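Local coordinates for protein agarase (Pseudoalteromonas fuliginea, PDB 6XJ9) that probably hydrolyses agarose, the galactan of red algal cell walls, as a family 50 glycoside hydrolase from a marine bacterium, at residues A[57-62]-A[73-78]; A[91-96]-A[188-193]; A[117-122]-A[131-136]; A[628-633]-A[654-659]; A[684-689]-A[693-698]. All blocks are in the same frame, centred on the assembly; numbering follows the deposited sequence.

Overall arrangement
Interactions 1, 2 and 3 form a continuous group within the CBM-like domain. The centres of interactions 1 and 2 lie 9 Å apart, as do those of 2 and 3, while 1 and 3 are 17 Å apart and do not touch. Backbone pairing joins them: F75 N to I188 O (2.8 Å) connects 1 with 2, and F93 N to Y131 O (2.8 Å) connects 2 with 3. Interaction 5 belongs to the region of parallel strands and helices but reaches interaction 3 through N122 ND2 and H685 O (2.9 Å), although their centres are 21 Å apart. Interaction 4 stands apart, its centre 29 Å from that of interaction 5 and 35 Å or more from the others.

Interaction 1 (A[57-62]-A[73-78]); sequences SVLNVQ and IVFSPE
L59 and V61 of strand 58-63 meet I73 and F75 of strand 70-75 through side chains alone; the short strand axes come no closer than 10.4 Å and run at 141°, a spacing that fits two facing layers better than hydrogen-bonded neighbours. The aromatic part of the contact is made by L59 and F75. L59 CD1 sits 3.7 Å from F75 CE1 and 4.0 Å from F75 CZ, lying in the plane of the ring, so the methyl meets its edge. The two side chains arrive from opposite directions. Within its own strand, I73 lays CG1 3.9 Å above one face of the F75 ring, displaced toward the rim, which places an aliphatic group over the face while L59 takes the edge. The purely aliphatic part is looser: V61 CG2 approaches I73 CD1 at 4.1 Å. I73 gets there with CG1 anti to its backbone N (chi1 174°), an extended chain that carries CD1 across the gap between the layers. The backbones look elsewhere for their partners, L59 pairing with I203, V61 with L201 and I73 with I190. All four touching residues are buried, yet they bury just 149 Å² between the segments. The contact is therefore apolar and non-directional, resting on dispersion and the exclusion of water.

Interaction 2 (A[91-96]-A[188-193]); sequences LAFELA and IAISVQ
While I188 and I190 face F93, strand 188-193 carries a bond of its own away from the contact: Q193 NE2 donates to S191 OG at 2.9 Å with an N-H...O angle of 156°, and the hydroxyl lies close to the amide plane. The contact across the segments is apolar. I188 sends out two branches. Its CD1 meets L91 CD2 tip to tip at 3.9 Å, while CG2 stands in the plane of the F93 ring, at its edge, 3.8 Å from F93 CZ. With CG anti to the carbonyl carbon (chi1 -59°), F93 also brings CE2 within 4.0 Å of I190 CD1. The strand axes, 11.6 Å apart and crossing at -41°, are consistent with facing layers of a beta-sandwich. Strand 89-97 lies between strands 128-134 and 199-210, whereas strand 185-193 lies between 70-75 and 103-111; I206 also touches F93, and L107 touches I190.

Interaction 3 (A[117-122]-A[131-136]); sequences YTRSVN and YYAKLD
R119, which has more surface buried here than any other residue, runs its extended chain along strand 128-134: R119 CD rests 3.5 Å from A133 CB, and the guanidinium continues to L135. There L135 CD2 lies over one face, 4.0 Å from R119 NH1, while Y117 CD2 covers the opposite face at 3.6 Å above the plane. A leucine methyl and a single tyrosine ring atom thus lie on opposite faces of the flat cation, the latter offset toward its rim. K134 O approaches R119 NH2 obliquely at 3.5 Å, a polar contact and not a hydrogen bond. The short strand axes run at 156° to each other, and the nearest CA atoms, as of V121 and Y131, are 8.0 Å apart; strand 169-174 pairs with both, antiparallel to 116-123 and parallel to 128-134, and so lies between them in the CBM-like domain, probably a beta-sandwich. Y131 is the second large contributor. V121 crosses it at about a right angle and straddles ring atom CD2 with both methyls, V121 CG1 at 3.7 Å and V121 CG2 at 3.8 Å from Y131 CD2. That fork results from V121 turning CG1 between its backbone N and carbonyl carbon (chi1 73°). Farther along the ring, Y131 CE2 approaches N122 O at 3.6 Å.

Interaction 4 (A[628-633]-A[654-659]); sequences EVVKAS and WAFLSQ
V630 holds CG1 anti to its backbone N (chi1 177°), while F656 places its ring between its own backbone N and carbonyl carbon (chi1 74°); together these torsions bring V630 CG1 to 3.8 Å from F656 CE1. The side chains cross at about a right angle, and the methyl lies in the plane of the ring, so it meets an edge and not a face. One face of the same ring is covered from within its own segment by L657 CG, 4.1 Å above the plane and offset toward the rim. Toward the exposed border, K631 CD passes Q659 NE2 at 4.4 Å, a loose contact without a bond. Each segment also secures its own backbone. In the helix, S633 OG donates to V630 O at 2.8 Å. In 655-659, the carbonyl of A655 is gripped twice by one residue, through S658 OG at 2.8 Å and S658 N at 3.1 Å; the hydroxyl arrives almost in line with the carbonyl, at a C=O...O angle of 168°. The i to i+3 backbone bonds of this segment define a short 3-10 helix. F620 and F642, on two neighbouring parallel strands, also touch V630. Strand 620-621, helix 627-634 and strand 640-643 follow one another in the manner of a beta/alpha-barrel, the fold expected of a family 50 agarase.

Interaction 5 (A[684-689]-A[693-698]); sequences IHAANQ and ANMYTD
M695 fills the first shell, laying its thioether against 684-686: M695 CE meets I684 CG2 at 3.8 Å, and M695 SD meets A686 CB at 3.7 Å. H685 O lies 3.9 Å from both SD and CE of M695. The chain of M695 bends at its last torsion (chi3 67°), which sets CE against I684 CG2 while SD stays by A686 CB. Alongside, the helix supplies the one hydrogen bond across the segments, A693 N to Q689 O at 3.0 Å with an N-H...O angle of 153°, an ordinary i to i+4 bond of the first helical turn. Farther out lie the groups that hold the loop. N688 stands at the N-cap, and its OD1 accepts from the backbone N of D691. A686 O accepts from S673 OG, and both I684 and A686 bond through their backbones to G672. H685 O also accepts from the side-chain amide ND2 of N122 on strand 116-123, so the carbonyl facing M695 is also tied to the CBM-like domain. E746 of helix 745-763 touches A693 and Q689. The arrangement is that of an N-capped helix entered from a long loop after strand 664-666, as in a beta/alpha-barrel, here placed at the junction with the CBM-like domain.

Interaction 1 (A[57-62]-A[73-78])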
# COMPACT_ATOMS: atom_id res chain seq x y z
N SER A 57 -9.71 29.33 -13.80
CA SER A 57 -10.94 28.93 -14.48
C SER A 57 -11.50 27.64 -13.87
O SER A 57 -12.41 27.03 -14.42
CB SER A 57 -10.72 28.78 -15.97
OG SER A 57 -10.14 29.96 -16.52
N VAL A 58 -10.94 27.23 -12.72
CA VAL A 58 -11.29 25.97 -12.10
C VAL A 58 -12.16 26.23 -10.87
O VAL A 58 -11.96 27.22 -10.17
CB VAL A 58 -10.02 25.16 -11.76
CG1 VAL A 58 -10.29 24.03 -10.78
CG2 VAL A 58 -9.34 24.64 -13.02
N LEU A 59 -13.15 25.37 -10.63
CA LEU A 59 -13.91 25.43 -9.39
C LEU A 59 -13.21 24.56 -8.36
O LEU A 59 -13.19 23.34 -8.49
CB LEU A 59 -15.33 24.92 -9.62
CG LEU A 59 -16.13 25.67 -10.68
CD1 LEU A 59 -17.44 24.95 -10.98
CD2 LEU A 59 -16.39 27.10 -10.25
N ASN A 60 -12.63 25.21 -7.34
CA ASN A 60 -12.05 24.48 -6.22
C ASN A 60 -13.11 24.42 -5.13
O ASN A 60 -13.68 25.44 -4.74
CB ASN A 60 -10.69 25.02 -5.80
CG ASN A 60 -9.70 25.06 -6.95
OD1 ASN A 60 -8.86 24.16 -7.09
ND2 ASN A 60 -9.78 26.09 -7.77
N VAL A 61 -13.42 23.20 -4.70
CA VAL A 61 -14.54 22.94 -3.81
C VAL A 61 -13.95 22.33 -2.54
O VAL A 61 -13.30 21.28 -2.63
CB VAL A 61 -15.55 21.99 -4.47
CG1 VAL A 61 -16.77 21.75 -3.59
CG2 VAL A 61 -15.98 22.46 -5.86
N GLN A 62 -14.11 23.02 -1.41
CA GLN A 62 -13.75 22.48 -0.10
C GLN A 62 -15.01 22.06 0.64
O GLN A 62 -15.72 22.90 1.20
CB GLN A 62 -12.95 23.51 0.71
CG GLN A 62 -11.49 23.59 0.30
CD GLN A 62 -10.89 24.95 0.55
OE1 GLN A 62 -11.41 25.75 1.33
NE2 GLN A 62 -9.78 25.23 -0.12
N ILE A 73 -21.95 20.51 -4.14
CA ILE A 73 -22.09 21.58 -5.11
C ILE A 73 -23.17 21.13 -6.09
O ILE A 73 -23.17 19.99 -6.55
CB ILE A 73 -20.75 21.89 -5.81
CG1 ILE A 73 -20.90 22.91 -6.94
CG2 ILE A 73 -20.07 20.61 -6.29
CD1 ILE A 73 -19.64 23.65 -7.28
N VAL A 74 -24.12 22.03 -6.35
CA VAL A 74 -25.27 21.72 -7.19
C VAL A 74 -25.24 22.66 -8.39
O VAL A 74 -25.26 23.87 -8.22
CB VAL A 74 -26.60 21.84 -6.41
CG1 VAL A 74 -27.80 21.53 -7.29
CG2 VAL A 74 -26.62 20.97 -5.16
N PHE A 75 -25.14 22.08 -9.59
CA PHE A 75 -25.25 22.83 -10.82
C PHE A 75 -26.70 22.78 -11.30
O PHE A 75 -27.24 21.70 -11.51
CB PHE A 75 -24.30 22.26 -11.88
CG PHE A 75 -22.86 22.19 -11.46
CD1 PHE A 75 -22.01 23.28 -11.63
CD2 PHE A 75 -22.33 21.04 -10.89
CE1 PHE A 75 -20.68 23.21 -11.26
CE2 PHE A 75 -21.00 20.98 -10.51
CZ PHE A 75 -20.17 22.06 -10.70
N SER A 76 -27.31 23.96 -11.43
CA SER A 76 -28.69 24.08 -11.88
C SER A 76 -28.82 25.26 -12.84
O SER A 76 -28.39 26.37 -12.53
CB SER A 76 -29.61 24.22 -10.69
OG SER A 76 -30.96 24.14 -11.10
N PRO A 77 -29.38 25.07 -14.06
CA PRO A 77 -29.61 26.18 -14.98
C PRO A 77 -30.91 26.90 -14.65
O PRO A 77 -31.69 26.43 -13.82
CB PRO A 77 -29.71 25.48 -16.34
CG PRO A 77 -30.27 24.11 -16.02
CD PRO A 77 -29.80 23.77 -14.62
N GLU A 78 -31.14 28.05 -15.30
CA GLU A 78 -32.36 28.82 -15.12
C GLU A 78 -33.54 27.96 -15.56
O GLU A 78 -34.50 27.79 -14.81
CB GLU A 78 -32.29 30.15 -15.87

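Interaction 2 (A[91-96]-A[188-193])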
# COMPACT_ATOMS: atom_id res chain seq x y z
N LEU A 91 -21.94 12.15 -20.03
CA LEU A 91 -21.66 13.36 -19.27
C LEU A 91 -20.32 13.17 -18.57
O LEU A 91 -20.12 12.19 -17.85
CB LEU A 91 -22.81 13.53 -18.27
CG LEU A 91 -22.62 14.59 -17.18
CD1 LEU A 91 -22.51 15.98 -17.78
CD2 LEU A 91 -23.77 14.52 -16.18
N ALA A 92 -19.39 14.12 -18.79
CA ALA A 92 -18.01 13.91 -18.39
C ALA A 92 -17.54 15.05 -17.50
O ALA A 92 -17.84 16.22 -17.78
CB ALA A 92 -17.15 13.80 -19.63
N PHE A 93 -16.79 14.70 -16.45
CA PHE A 93 -16.23 15.67 -15.52
C PHE A 93 -14.71 15.53 -15.50
O PHE A 93 -14.19 14.43 -15.34
CB PHE A 93 -16.77 15.45 -14.11
CG PHE A 93 -18.27 15.54 -13.95
CD1 PHE A 93 -19.10 14.52 -14.39
CD2 PHE A 93 -18.86 16.65 -13.36
CE1 PHE A 93 -20.48 14.60 -14.23
CE2 PHE A 93 -20.24 16.73 -13.20
CZ PHE A 93 -21.05 15.71 -13.64
N GLU A 94 -14.00 16.65 -15.65
CA GLU A 94 -12.56 16.65 -15.50
C GLU A 94 -12.21 17.14 -14.10
O GLU A 94 -12.47 18.30 -13.77
CB GLU A 94 -11.90 17.50 -16.58
CG GLU A 94 -11.54 16.72 -17.82
CD GLU A 94 -10.65 17.50 -18.77
OE1 GLU A 94 -11.15 18.46 -19.38
OE2 GLU A 94 -9.45 17.16 -18.86
N LEU A 95 -11.65 16.24 -13.28
CA LEU A 95 -11.59 16.41 -11.84
C LEU A 95 -10.19 16.10 -11.32
O LEU A 95 -9.59 15.09 -11.69
CB LEU A 95 -12.61 15.48 -11.15
CG LEU A 95 -14.07 15.66 -11.56
CD1 LEU A 95 -14.94 14.56 -10.97
CD2 LEU A 95 -14.60 17.03 -11.16
N ALA A 96 -9.71 16.96 -10.43
CA ALA A 96 -8.52 16.69 -9.64
C ALA A 96 -8.89 16.73 -8.16
O ALA A 96 -9.99 17.11 -7.80
CB ALA A 96 -7.44 17.70 -9.96
N ILE A 188 -27.61 18.83 -11.63
CA ILE A 188 -26.52 17.88 -11.45
C ILE A 188 -25.91 18.19 -10.08
O ILE A 188 -25.48 19.31 -9.85
CB ILE A 188 -25.46 18.04 -12.56
CG1 ILE A 188 -25.97 17.56 -13.92
CG2 ILE A 188 -24.15 17.35 -12.17
CD1 ILE A 188 -25.08 17.97 -15.08
N ALA A 189 -25.89 17.19 -9.18
CA ALA A 189 -25.33 17.38 -7.85
C ALA A 189 -24.10 16.50 -7.65
O ALA A 189 -24.13 15.30 -7.93
CB ALA A 189 -26.39 17.08 -6.80
N ILE A 190 -23.01 17.09 -7.14
CA ILE A 190 -21.85 16.35 -6.70
C ILE A 190 -21.78 16.48 -5.18
O ILE A 190 -21.61 17.60 -4.69
CB ILE A 190 -20.55 16.88 -7.37
CG1 ILE A 190 -20.58 16.79 -8.90
CG2 ILE A 190 -19.30 16.22 -6.78
CD1 ILE A 190 -20.64 15.38 -9.45
N SER A 191 -21.90 15.35 -4.46
CA SER A 191 -21.93 15.39 -3.00
C SER A 191 -20.86 14.49 -2.36
O SER A 191 -20.36 13.55 -2.99
CB SER A 191 -23.30 15.09 -2.44
OG SER A 191 -23.72 13.77 -2.75
N VAL A 192 -20.53 14.82 -1.11
CA VAL A 192 -19.70 14.01 -0.22
C VAL A 192 -20.56 13.64 0.99
O VAL A 192 -21.28 14.49 1.51
CB VAL A 192 -18.42 14.78 0.15
CG1 VAL A 192 -17.64 14.12 1.28
CG2 VAL A 192 -17.53 14.99 -1.07
N GLN A 193 -20.51 12.36 1.40
CA GLN A 193 -21.50 11.81 2.31
C GLN A 193 -20.83 10.98 3.40
O GLN A 193 -20.00 10.12 3.11
CB GLN A 193 -22.54 10.99 1.54
CG GLN A 193 -23.39 11.83 0.59
CD GLN A 193 -24.43 11.04 -0.16
OE1 GLN A 193 -24.81 9.93 0.23
NE2 GLN A 193 -24.87 11.59 -1.27

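Interaction 3 (A[117-122]-A[131-136])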
# COMPACT_ATOMS: atom_id res chain seq x y z
N TYR A 117 -31.32 9.92 -10.03
CA TYR A 117 -30.44 8.76 -10.08
C TYR A 117 -29.07 9.09 -9.49
O TYR A 117 -28.51 10.14 -9.78
CB TYR A 117 -30.31 8.18 -11.49
CG TYR A 117 -29.70 6.80 -11.48
CD1 TYR A 117 -30.45 5.70 -11.11
CD2 TYR A 117 -28.36 6.60 -11.80
CE1 TYR A 117 -29.91 4.43 -11.07
CE2 TYR A 117 -27.80 5.33 -11.77
CZ TYR A 117 -28.58 4.24 -11.41
OH TYR A 117 -28.06 2.98 -11.36
N THR A 118 -28.53 8.13 -8.72
CA THR A 118 -27.26 8.26 -8.01
C THR A 118 -26.19 7.37 -8.66
O THR A 118 -26.37 6.16 -8.77
CB THR A 118 -27.45 7.86 -6.54
OG1 THR A 118 -28.52 8.63 -6.00
CG2 THR A 118 -26.19 8.05 -5.72
N ARG A 119 -25.08 8.01 -9.06
CA ARG A 119 -23.84 7.33 -9.43
C ARG A 119 -22.75 7.75 -8.44
O ARG A 119 -22.95 8.70 -7.69
CB ARG A 119 -23.45 7.68 -10.88
CG ARG A 119 -24.44 7.19 -11.93
CD ARG A 119 -24.28 7.91 -13.26
NE ARG A 119 -25.12 7.31 -14.30
CZ ARG A 119 -26.30 7.77 -14.72
NH1 ARG A 119 -26.83 8.86 -14.18
NH2 ARG A 119 -26.95 7.13 -15.67
N SER A 120 -21.62 7.02 -8.40
CA SER A 120 -20.54 7.30 -7.46
C SER A 120 -19.19 6.88 -8.04
O SER A 120 -19.10 5.92 -8.79
CB SER A 120 -20.79 6.62 -6.13
OG SER A 120 -19.81 7.02 -5.17
N VAL A 121 -18.13 7.59 -7.66
CA VAL A 121 -16.78 7.20 -8.05
C VAL A 121 -15.78 7.75 -7.03
O VAL A 121 -16.07 8.73 -6.34
CB VAL A 121 -16.45 7.66 -9.48
CG1 VAL A 121 -16.23 9.17 -9.57
CG2 VAL A 121 -15.24 6.93 -10.05
N ASN A 122 -14.61 7.11 -6.93
CA ASN A 122 -13.54 7.65 -6.12
C ASN A 122 -12.65 8.54 -6.99
O ASN A 122 -12.31 8.16 -8.10
CB ASN A 122 -12.74 6.55 -5.41
CG ASN A 122 -11.67 7.11 -4.50
OD1 ASN A 122 -10.62 7.55 -4.96
ND2 ASN A 122 -11.91 7.10 -3.20
N TYR A 131 -13.93 11.49 -15.61
CA TYR A 131 -14.94 10.61 -15.02
C TYR A 131 -16.22 10.79 -15.83
O TYR A 131 -16.68 11.91 -16.02
CB TYR A 131 -15.14 10.96 -13.55
CG TYR A 131 -13.85 10.87 -12.77
CD1 TYR A 131 -12.92 11.89 -12.79
CD2 TYR A 131 -13.54 9.72 -12.06
CE1 TYR A 131 -11.71 11.79 -12.10
CE2 TYR A 131 -12.35 9.60 -11.37
CZ TYR A 131 -11.44 10.64 -11.38
OH TYR A 131 -10.27 10.50 -10.69
N TYR A 132 -16.77 9.68 -16.32
CA TYR A 132 -17.90 9.81 -17.23
C TYR A 132 -19.05 8.90 -16.80
O TYR A 132 -18.85 7.89 -16.13
CB TYR A 132 -17.45 9.59 -18.67
CG TYR A 132 -17.04 8.16 -18.96
CD1 TYR A 132 -18.00 7.19 -19.20
CD2 TYR A 132 -15.70 7.80 -18.99
CE1 TYR A 132 -17.64 5.87 -19.46
CE2 TYR A 132 -15.33 6.48 -19.25
CZ TYR A 132 -16.30 5.52 -19.48
OH TYR A 132 -15.96 4.23 -19.74
N ALA A 133 -20.26 9.31 -17.17
CA ALA A 133 -21.47 8.55 -16.95
C ALA A 133 -22.28 8.56 -18.24
O ALA A 133 -22.69 9.63 -18.70
CB ALA A 133 -22.23 9.18 -15.81
N LYS A 134 -22.49 7.38 -18.83
CA LYS A 134 -23.27 7.25 -20.06
C LYS A 134 -24.73 7.57 -19.73
O LYS A 134 -25.28 7.02 -18.78
CB LYS A 134 -23.20 5.82 -20.62
CG LYS A 134 -21.89 5.42 -21.28
CD LYS A 134 -21.81 3.92 -21.58
CE LYS A 134 -21.88 3.06 -20.35
NZ LYS A 134 -21.13 1.79 -20.49
N LEU A 135 -25.34 8.46 -20.52
CA LEU A 135 -26.71 8.86 -20.26
C LEU A 135 -27.65 8.18 -21.25
O LEU A 135 -28.84 8.08 -20.99
CB LEU A 135 -26.81 10.39 -20.31
CG LEU A 135 -26.15 11.11 -19.12
CD1 LEU A 135 -26.36 12.61 -19.16
CD2 LEU A 135 -26.65 10.54 -17.80
N ASP A 136 -27.09 7.71 -22.37
CA ASP A 136 -27.85 7.08 -23.43
C ASP A 136 -26.91 6.23 -24.28
O ASP A 136 -25.76 6.61 -24.49
CB ASP A 136 -28.57 8.11 -24.31
CG ASP A 136 -29.28 7.52 -25.52
OD1 ASP A 136 -30.42 7.05 -25.36
OD2 ASP A 136 -28.67 7.52 -26.60

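Interaction 4 (A[628-633]-A[654-659])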
# COMPACT_ATOMS: atom_id res chain seq x y z
N GLU A 628 -37.80 4.50 17.42
CA GLU A 628 -38.76 3.76 18.22
C GLU A 628 -38.36 2.29 18.30
O GLU A 628 -38.58 1.61 19.31
CB GLU A 628 -40.16 3.86 17.62
CG GLU A 628 -40.79 5.24 17.77
CD GLU A 628 -40.58 6.20 16.61
OE1 GLU A 628 -39.69 5.95 15.77
OE2 GLU A 628 -41.34 7.21 16.54
N VAL A 629 -37.78 1.80 17.20
CA VAL A 629 -37.42 0.40 17.07
C VAL A 629 -36.13 0.17 17.85
O VAL A 629 -36.00 -0.83 18.55
CB VAL A 629 -37.31 0.01 15.58
CG1 VAL A 629 -36.83 -1.43 15.39
CG2 VAL A 629 -38.63 0.23 14.85
N VAL A 630 -35.19 1.13 17.76
CA VAL A 630 -33.94 1.01 18.49
C VAL A 630 -34.23 1.02 19.99
O VAL A 630 -33.66 0.23 20.76
CB VAL A 630 -32.93 2.12 18.13
CG1 VAL A 630 -31.67 1.99 18.98
CG2 VAL A 630 -32.56 2.13 16.67
N LYS A 631 -35.10 1.94 20.40
CA LYS A 631 -35.52 2.10 21.78
C LYS A 631 -36.15 0.80 22.28
O LYS A 631 -35.82 0.33 23.36
CB LYS A 631 -36.43 3.32 21.96
CG LYS A 631 -36.91 3.57 23.39
CD LYS A 631 -37.94 4.70 23.50
CE LYS A 631 -38.65 4.68 24.83
NZ LYS A 631 -39.57 5.83 24.97
N ALA A 632 -37.05 0.20 21.49
CA ALA A 632 -37.70 -1.04 21.89
C ALA A 632 -36.65 -2.13 22.08
O ALA A 632 -36.68 -2.84 23.09
CB ALA A 632 -38.75 -1.45 20.88
N SER A 633 -35.69 -2.22 21.15
CA SER A 633 -34.66 -3.25 21.21
C SER A 633 -33.80 -3.14 22.47
O SER A 633 -33.39 -4.15 23.05
CB SER A 633 -33.83 -3.27 19.95
OG SER A 633 -32.81 -2.29 19.99
N TRP A 654 -24.30 8.85 15.64
CA TRP A 654 -24.41 7.78 16.64
C TRP A 654 -24.61 8.30 18.06
O TRP A 654 -24.64 7.49 19.00
CB TRP A 654 -23.21 6.83 16.53
CG TRP A 654 -23.18 6.20 15.17
CD1 TRP A 654 -22.41 6.56 14.10
CD2 TRP A 654 -24.02 5.12 14.71
NE1 TRP A 654 -22.69 5.77 13.02
CE2 TRP A 654 -23.67 4.87 13.37
CE3 TRP A 654 -25.02 4.33 15.31
CZ2 TRP A 654 -24.29 3.87 12.62
CZ3 TRP A 654 -25.62 3.34 14.57
CH2 TRP A 654 -25.25 3.12 13.24
N ALA A 655 -24.79 9.62 18.22
CA ALA A 655 -24.94 10.26 19.51
C ALA A 655 -26.19 9.75 20.22
O ALA A 655 -26.24 9.74 21.45
CB ALA A 655 -24.98 11.76 19.36
N PHE A 656 -27.18 9.33 19.42
CA PHE A 656 -28.47 8.88 19.92
C PHE A 656 -28.29 7.71 20.89
O PHE A 656 -29.18 7.46 21.68
CB PHE A 656 -29.42 8.53 18.77
CG PHE A 656 -29.09 7.23 18.07
CD1 PHE A 656 -29.71 6.04 18.44
CD2 PHE A 656 -28.13 7.19 17.07
CE1 PHE A 656 -29.39 4.84 17.83
CE2 PHE A 656 -27.82 5.99 16.44
CZ PHE A 656 -28.45 4.81 16.83
N LEU A 657 -27.14 7.02 20.85
CA LEU A 657 -26.91 5.83 21.65
C LEU A 657 -26.84 6.17 23.14
O LEU A 657 -27.06 5.31 24.00
CB LEU A 657 -25.63 5.13 21.20
CG LEU A 657 -25.74 4.33 19.90
CD1 LEU A 657 -24.39 3.71 19.53
CD2 LEU A 657 -26.81 3.25 20.00
N SER A 658 -26.54 7.44 23.45
CA SER A 658 -26.48 7.90 24.82
C SER A 658 -27.85 7.83 25.49
O SER A 658 -27.96 7.86 26.71
CB SER A 658 -25.88 9.29 24.88
OG SER A 658 -26.70 10.20 24.16
N GLN A 659 -28.91 7.68 24.69
CA GLN A 659 -30.27 7.51 25.19
C GLN A 659 -30.42 6.20 25.98
O GLN A 659 -31.23 6.15 26.90
CB GLN A 659 -31.24 7.53 24.01
CG GLN A 659 -32.68 7.90 24.35
CD GLN A 659 -33.50 8.08 23.09
OE1 GLN A 659 -33.03 8.59 22.07
NE2 GLN A 659 -34.75 7.66 23.15

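Interaction 5 (A[684-689]-A[693-698])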
# COMPACT_ATOMS: atom_id res chain seq x y z
N ILE A 684 -18.67 1.71 -0.60
CA ILE A 684 -17.70 2.71 -0.20
C ILE A 684 -16.42 2.50 -1.01
O ILE A 684 -15.87 1.40 -1.03
CB ILE A 684 -17.48 2.65 1.34
CG1 ILE A 684 -18.79 2.83 2.12
CG2 ILE A 684 -16.42 3.64 1.80
CD1 ILE A 684 -19.46 4.19 1.94
N HIS A 685 -15.95 3.55 -1.70
CA HIS A 685 -14.93 3.42 -2.73
C HIS A 685 -13.61 4.04 -2.30
O HIS A 685 -13.59 5.18 -1.83
CB HIS A 685 -15.35 4.17 -4.01
CG HIS A 685 -16.61 3.69 -4.65
ND1 HIS A 685 -17.05 4.18 -5.88
CD2 HIS A 685 -17.53 2.79 -4.26
CE1 HIS A 685 -18.19 3.62 -6.19
NE2 HIS A 685 -18.50 2.75 -5.22
N ALA A 686 -12.50 3.31 -2.56
CA ALA A 686 -11.16 3.82 -2.33
C ALA A 686 -10.41 4.00 -3.65
O ALA A 686 -10.81 3.46 -4.68
CB ALA A 686 -10.38 2.89 -1.41
N ALA A 687 -9.28 4.70 -3.60
CA ALA A 687 -8.49 5.01 -4.78
C ALA A 687 -7.74 3.78 -5.31
O ALA A 687 -7.48 3.68 -6.50
CB ALA A 687 -7.53 6.12 -4.46
N ASN A 688 -7.40 2.86 -4.40
CA ASN A 688 -6.59 1.68 -4.68
C ASN A 688 -6.53 0.83 -3.40
O ASN A 688 -7.14 1.20 -2.39
CB ASN A 688 -5.19 2.07 -5.18
CG ASN A 688 -4.47 3.02 -4.25
OD1 ASN A 688 -4.46 2.82 -3.04
ND2 ASN A 688 -3.82 4.04 -4.79
N GLN A 689 -5.79 -0.28 -3.45
CA GLN A 689 -5.76 -1.21 -2.33
C GLN A 689 -5.19 -0.54 -1.09
O GLN A 689 -5.66 -0.83 0.01
CB GLN A 689 -5.04 -2.52 -2.69
CG GLN A 689 -5.87 -3.46 -3.54
CD GLN A 689 -7.21 -3.78 -2.91
OE1 GLN A 689 -7.31 -4.26 -1.78
NE2 GLN A 689 -8.28 -3.57 -3.68
N ALA A 693 -7.08 0.05 2.48
CA ALA A 693 -6.58 -0.34 3.79
C ALA A 693 -6.60 0.84 4.76
O ALA A 693 -6.91 0.66 5.94
CB ALA A 693 -5.19 -0.93 3.68
N ASN A 694 -6.22 2.02 4.27
CA ASN A 694 -6.17 3.21 5.11
C ASN A 694 -7.57 3.59 5.54
O ASN A 694 -7.77 4.06 6.65
CB ASN A 694 -5.50 4.40 4.42
CG ASN A 694 -4.01 4.18 4.22
OD1 ASN A 694 -3.43 3.25 4.78
ND2 ASN A 694 -3.39 5.04 3.44
N MET A 695 -8.56 3.37 4.67
CA MET A 695 -9.91 3.79 4.98
C MET A 695 -10.52 2.79 5.97
O MET A 695 -11.27 3.16 6.86
CB MET A 695 -10.75 3.88 3.70
CG MET A 695 -10.44 5.15 2.90
SD MET A 695 -11.39 5.18 1.34
CE MET A 695 -13.05 5.33 2.00
N TYR A 696 -10.17 1.51 5.79
CA TYR A 696 -10.45 0.48 6.77
C TYR A 696 -9.97 0.92 8.15
O TYR A 696 -10.72 0.86 9.12
CB TYR A 696 -9.69 -0.79 6.39
CG TYR A 696 -9.80 -1.90 7.40
CD1 TYR A 696 -10.91 -2.73 7.41
CD2 TYR A 696 -8.80 -2.13 8.34
CE1 TYR A 696 -11.03 -3.76 8.33
CE2 TYR A 696 -8.91 -3.17 9.26
CZ TYR A 696 -10.03 -3.98 9.26
OH TYR A 696 -10.19 -5.00 10.16
N THR A 697 -8.71 1.34 8.23
CA THR A 697 -8.07 1.74 9.48
C THR A 697 -8.84 2.89 10.14
O THR A 697 -9.10 2.85 11.34
CB THR A 697 -6.60 2.10 9.24
OG1 THR A 697 -5.96 0.86 8.93
CG2 THR A 697 -5.89 2.74 10.43
N ASP A 698 -9.19 3.92 9.36
CA ASP A 698 -9.95 5.06 9.84
C ASP A 698 -11.29 4.60 10.40
O ASP A 698 -11.72 5.09 11.44
CB ASP A 698 -10.22 6.09 8.74
CG ASP A 698 -9.01 6.96 8.42
OD1 ASP A 698 -8.05 6.96 9.22
OD2 ASP A 698 -9.06 7.67 7.38